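Local coordinates for protein VAPBC49 (Mycobacterium tuberculosis, PDB 5AF3) that is possibly the antitoxin component of a type II toxin-antitoxin system whose cognate toxin is VapC45, at residues 198-212 against 225-237. Residues are numbered along the deposited sequence; the frame is centred on the assembly and turned at random.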
loop_
_atom_site.group_PDB
_atom_site.type_symbol
_atom_site.label_atom_id
_atom_site.label_comp_id
_atom_site.label_asym_id
_atom_site.label_seq_id
_atom_site.Cartn_x
_atom_site.Cartn_y
_atom_site.Cartn_z
ATOM N N PHE A 198 -0.478 13.799 -8.757
ATOM C CA PHE A 198 -0.374 14.729 -7.667
ATOM C C PHE A 198 -1.393 15.839 -7.984
ATOM O O PHE A 198 -1.290 16.508 -9.010
ATOM C CB PHE A 198 1.048 15.300 -7.599
ATOM C CG PHE A 198 2.097 14.283 -7.200
ATOM C CD1 PHE A 198 2.299 13.988 -5.857
ATOM C CD2 PHE A 198 2.910 13.683 -8.166
ATOM C CE1 PHE A 198 3.334 13.062 -5.461
ATOM C CE2 PHE A 198 3.902 12.743 -7.805
ATOM C CZ PHE A 198 4.106 12.425 -6.463
ATOM N N ASP A 199 -2.409 15.988 -7.125
ATOM C CA ASP A 199 -3.458 17.017 -7.340
ATOM C C ASP A 199 -2.787 18.404 -7.475
ATOM O O ASP A 199 -3.239 19.258 -8.244
ATOM C CB ASP A 199 -4.412 17.018 -6.145
ATOM C CG ASP A 199 -5.632 17.923 -6.346
ATOM O OD1 ASP A 199 -6.128 18.033 -7.499
ATOM O OD2 ASP A 199 -6.101 18.449 -5.315
ATOM N N GLY A 200 -1.718 18.608 -6.711
ATOM C CA GLY A 200 -1.072 19.910 -6.591
ATOM C C GLY A 200 -0.264 20.358 -7.799
ATOM O O GLY A 200 -0.086 21.565 -8.009
ATOM N N SER A 201 0.236 19.416 -8.594
ATOM C CA SER A 201 0.974 19.787 -9.836
ATOM C C SER A 201 0.429 19.171 -11.129
ATOM O O SER A 201 0.897 19.510 -12.215
ATOM C CB SER A 201 2.441 19.383 -9.657
ATOM O OG SER A 201 2.534 17.957 -9.621
ATOM N N GLY A 202 -0.529 18.233 -11.021
ATOM C CA GLY A 202 -1.065 17.518 -12.177
ATOM C C GLY A 202 -0.118 16.502 -12.801
ATOM O O GLY A 202 -0.400 15.946 -13.872
ATOM N N VAL A 203 0.995 16.211 -12.100
ATOM C CA VAL A 203 1.971 15.213 -12.578
ATOM C C VAL A 203 1.589 13.780 -12.209
ATOM O O VAL A 203 1.194 13.541 -11.093
ATOM C CB VAL A 203 3.391 15.519 -12.005
ATOM C CG1 VAL A 203 4.408 14.387 -12.336
ATOM C CG2 VAL A 203 3.856 16.900 -12.496
ATOM N N ARG A 204 1.711 12.871 -13.179
ATOM C CA ARG A 204 1.475 11.440 -12.951
ATOM C C ARG A 204 2.511 10.936 -11.968
ATOM O O ARG A 204 3.717 11.152 -12.162
ATOM C CB ARG A 204 1.536 10.686 -14.258
ATOM C CG ARG A 204 0.317 10.928 -15.161
ATOM C CD ARG A 204 0.339 10.038 -16.405
ATOM N NE ARG A 204 1.718 9.709 -16.738
ATOM C CZ ARG A 204 2.095 8.687 -17.492
ATOM N NH1 ARG A 204 1.172 7.901 -18.048
ATOM N NH2 ARG A 204 3.397 8.469 -17.708
ATOM N N VAL A 205 2.040 10.272 -10.907
ATOM C CA VAL A 205 2.927 9.587 -9.991
ATOM C C VAL A 205 3.943 8.769 -10.782
ATOM O O VAL A 205 5.131 8.739 -10.433
ATOM C CB VAL A 205 2.154 8.688 -8.992
ATOM C CG1 VAL A 205 3.157 7.767 -8.205
ATOM C CG2 VAL A 205 1.376 9.557 -8.022
ATOM N N ALA A 206 3.510 8.107 -11.854
ATOM C CA ALA A 206 4.407 7.259 -12.643
ATOM C C ALA A 206 5.630 8.048 -13.151
ATOM O O ALA A 206 6.721 7.491 -13.296
ATOM C CB ALA A 206 3.655 6.594 -13.791
ATOM N N ASP A 207 5.460 9.356 -13.369
ATOM C CA ASP A 207 6.532 10.138 -14.002
ATOM C C ASP A 207 7.643 10.580 -13.038
ATOM O O ASP A 207 8.720 11.049 -13.487
ATOM C CB ASP A 207 5.944 11.326 -14.797
ATOM C CG ASP A 207 5.211 10.870 -16.054
ATOM O OD1 ASP A 207 5.576 9.806 -16.590
ATOM O OD2 ASP A 207 4.256 11.549 -16.500
ATOM N N VAL A 208 7.438 10.379 -11.731
ATOM C CA VAL A 208 8.518 10.709 -10.798
ATOM C C VAL A 208 9.392 9.489 -10.493
ATOM O O VAL A 208 10.471 9.621 -9.898
ATOM C CB VAL A 208 8.008 11.436 -9.541
ATOM C CG1 VAL A 208 7.203 12.711 -9.948
ATOM C CG2 VAL A 208 7.207 10.494 -8.601
ATOM N N LEU A 209 8.920 8.310 -10.889
ATOM C CA LEU A 209 9.595 7.034 -10.494
ATOM C C LEU A 209 10.894 6.802 -11.254
ATOM O O LEU A 209 11.910 6.406 -10.672
ATOM C CB LEU A 209 8.651 5.827 -10.665
ATOM C CG LEU A 209 7.364 5.897 -9.822
ATOM C CD1 LEU A 209 6.515 4.641 -9.915
ATOM C CD2 LEU A 209 7.704 6.188 -8.361
ATOM N N GLY A 210 10.856 7.055 -12.560
ATOM C CA GLY A 210 12.029 6.857 -13.405
ATOM C C GLY A 210 13.217 7.683 -12.903
ATOM O O GLY A 210 14.298 7.144 -12.673
ATOM N N PRO A 211 13.023 8.999 -12.733
ATOM C CA PRO A 211 14.093 9.861 -12.236
ATOM C C PRO A 211 14.667 9.408 -10.863
ATOM O O PRO A 211 15.887 9.415 -10.673
ATOM C CB PRO A 211 13.407 11.231 -12.126
ATOM C CG PRO A 211 12.285 11.150 -13.113
ATOM C CD PRO A 211 11.810 9.776 -13.064
ATOM N N LEU A 212 13.796 9.020 -9.928
ATOM C CA LEU A 212 14.265 8.547 -8.605
ATOM C C LEU A 212 15.040 7.242 -8.763
ATOM O O LEU A 212 16.125 7.079 -8.196
ATOM C CB LEU A 212 13.095 8.344 -7.651
ATOM C CG LEU A 212 12.452 9.588 -7.082
ATOM C CD1 LEU A 212 11.197 9.230 -6.285
ATOM C CD2 LEU A 212 13.481 10.414 -6.228
ATOM N N TYR A 225 9.328 18.338 -10.481
ATOM C CA TYR A 225 7.964 17.830 -10.706
ATOM C C TYR A 225 6.883 18.546 -9.880
ATOM O O TYR A 225 5.708 18.158 -9.894
ATOM C CB TYR A 225 7.900 16.289 -10.552
ATOM C CG TYR A 225 8.646 15.621 -11.700
ATOM C CD1 TYR A 225 8.005 15.317 -12.903
ATOM C CD2 TYR A 225 10.017 15.354 -11.600
ATOM C CE1 TYR A 225 8.708 14.742 -13.988
ATOM C CE2 TYR A 225 10.715 14.800 -12.660
ATOM C CZ TYR A 225 10.059 14.469 -13.847
ATOM O OH TYR A 225 10.806 13.932 -14.895
ATOM N N GLY A 226 7.299 19.585 -9.161
ATOM C CA GLY A 226 6.345 20.517 -8.521
ATOM C C GLY A 226 5.676 19.972 -7.277
ATOM O O GLY A 226 4.514 20.266 -7.010
ATOM N N VAL A 227 6.408 19.140 -6.538
ATOM C CA VAL A 227 5.897 18.559 -5.298
ATOM C C VAL A 227 6.995 18.770 -4.280
ATOM O O VAL A 227 8.029 19.379 -4.583
ATOM C CB VAL A 227 5.589 17.024 -5.433
ATOM C CG1 VAL A 227 4.337 16.802 -6.232
ATOM C CG2 VAL A 227 6.741 16.286 -6.061
ATOM N N THR A 228 6.775 18.258 -3.074
ATOM C CA THR A 228 7.744 18.365 -2.018
ATOM C C THR A 228 8.453 17.006 -1.862
ATOM O O THR A 228 7.916 15.996 -2.340
ATOM C CB THR A 228 7.007 18.841 -0.748
ATOM O OG1 THR A 228 7.909 19.533 0.120
ATOM C CG2 THR A 228 6.420 17.701 -0.051
ATOM N N PRO A 229 9.684 16.967 -1.266
ATOM C CA PRO A 229 10.321 15.672 -0.966
ATOM C C PRO A 229 9.481 14.757 -0.094
ATOM O O PRO A 229 9.417 13.544 -0.364
ATOM C CB PRO A 229 11.638 16.078 -0.267
ATOM C CG PRO A 229 11.952 17.401 -0.851
ATOM C CD PRO A 229 10.599 18.089 -0.942
ATOM N N ASP A 230 8.828 15.311 0.929
ATOM C CA ASP A 230 7.941 14.505 1.784
ATOM C C ASP A 230 6.790 13.878 0.998
ATOM O O ASP A 230 6.456 12.706 1.197
ATOM C CB ASP A 230 7.405 15.331 2.942
ATOM C CG ASP A 230 8.421 15.469 4.080
ATOM O OD1 ASP A 230 9.476 14.787 4.050
ATOM O OD2 ASP A 230 8.153 16.260 5.001
ATOM N N GLN A 231 6.196 14.659 0.106
ATOM C CA GLN A 231 5.165 14.152 -0.805
ATOM C C GLN A 231 5.681 13.037 -1.717
ATOM O O GLN A 231 4.963 12.048 -1.969
ATOM C CB GLN A 231 4.581 15.284 -1.647
ATOM C CG GLN A 231 3.652 16.192 -0.864
ATOM C CD GLN A 231 3.175 17.346 -1.688
ATOM O OE1 GLN A 231 3.920 17.888 -2.527
ATOM N NE2 GLN A 231 1.923 17.739 -1.470
ATOM N N LEU A 232 6.911 13.173 -2.209
ATOM C CA LEU A 232 7.498 12.102 -3.013
ATOM C C LEU A 232 7.651 10.818 -2.207
ATOM O O LEU A 232 7.377 9.744 -2.727
ATOM C CB LEU A 232 8.870 12.474 -3.567
ATOM C CG LEU A 232 9.001 13.301 -4.810
ATOM C CD1 LEU A 232 10.505 13.498 -5.092
ATOM C CD2 LEU A 232 8.227 12.690 -6.043
ATOM N N ARG A 233 8.156 10.927 -0.968
ATOM C CA ARG A 233 8.315 9.732 -0.127
ATOM C C ARG A 233 6.957 9.060 0.079
ATOM O O ARG A 233 6.835 7.816 -0.035
ATOM C CB ARG A 233 8.972 10.071 1.215
ATOM C CG ARG A 233 10.479 10.326 1.118
ATOM C CD ARG A 233 11.032 11.052 2.383
ATOM N NE ARG A 233 12.294 11.688 2.050
ATOM C CZ ARG A 233 12.530 12.997 2.028
ATOM N NH1 ARG A 233 11.612 13.892 2.400
ATOM N NH2 ARG A 233 13.730 13.410 1.663
ATOM N N ASP A 234 5.937 9.884 0.356
ATOM C CA ASP A 234 4.553 9.400 0.476
ATOM C C ASP A 234 4.063 8.678 -0.775
ATOM O O ASP A 234 3.454 7.604 -0.700
ATOM C CB ASP A 234 3.622 10.579 0.812
ATOM C CG ASP A 234 3.821 11.092 2.210
ATOM O OD1 ASP A 234 4.553 10.438 2.995
ATOM O OD2 ASP A 234 3.258 12.160 2.523
ATOM N N ALA A 235 4.327 9.239 -1.944
ATOM C CA ALA A 235 3.929 8.566 -3.184
ATOM C C ALA A 235 4.650 7.232 -3.353
ATOM O O ALA A 235 4.044 6.251 -3.723
ATOM C CB ALA A 235 4.166 9.463 -4.421
ATOM N N LEU A 236 5.955 7.206 -3.082
ATOM C CA LEU A 236 6.741 6.040 -3.321
ATOM C C LEU A 236 6.237 4.846 -2.531
ATOM O O LEU A 236 6.211 3.729 -3.036
ATOM C CB LEU A 236 8.193 6.367 -2.939
ATOM C CG LEU A 236 9.371 5.596 -3.475
ATOM C CD1 LEU A 236 9.410 5.581 -5.013
ATOM C CD2 LEU A 236 10.646 6.263 -2.845
ATOM N N ASP A 237 5.857 5.122 -1.282
ATOM C CA ASP A 237 5.527 4.157 -0.213
ATOM C C ASP A 237 4.048 3.826 -0.106
ATOM O O ASP A 237 3.640 3.092 0.796
ATOM C CB ASP A 237 5.991 4.720 1.162
ATOM C CG ASP A 237 7.515 4.968 1.249
ATOM O OD1 ASP A 237 8.275 4.230 0.613
ATOM O OD2 ASP A 237 7.944 5.901 1.969
HETATM O O HOH W 1 9.744 11.568 -16.021
#
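In the C-terminal DUF433 region, whose family belongs to the helix-turn-helix clan, Phe198 and Val208 meet residues of helix 229-236 and of the turn before it in a small three-helix core completed by helix 218-225. Helices 206-212 and 229-236 run nearly perpendicular, at 100°, and the Phe198 ring packs against helix 229-236 and the turn before it. Val227 CG1 lies over one face of that ring, a CH-pi contact 3.7 Å from the centroid, while Val205 CG2 lies off-centre over the opposite face and Phe198 CZ reaches Ala235 CB at 3.6 Å. Val208 serves two neighbours with its two branches: CG2 presses on Leu232 CD2 (3.5 Å), and CG1, set anti to the carbonyl carbon (chi1 -55°), rests against Tyr225 CB and CG. Farther along, Leu209 CD2 meets Leu236 CD1 at 3.8 Å.

The Tyr225 ring spans from Val203 CG1, near its CD1, to Pro211 CG, near its OH, and lies obliquely to both. A water bridges its OH to Asp207 O, 2.8 Å from each. At the other end of the residue, Ser201 OG donates to Tyr225 O (3.2 Å), nearly in line with the carbonyl, just before Gly226 leaves the helix with positive phi. The interface is thus chiefly apolar, with polar links at its margin: the serine bond joins the start of the turn, at Tyr225, to the 199-203 loop, and the water tethers the tyrosine hydroxyl.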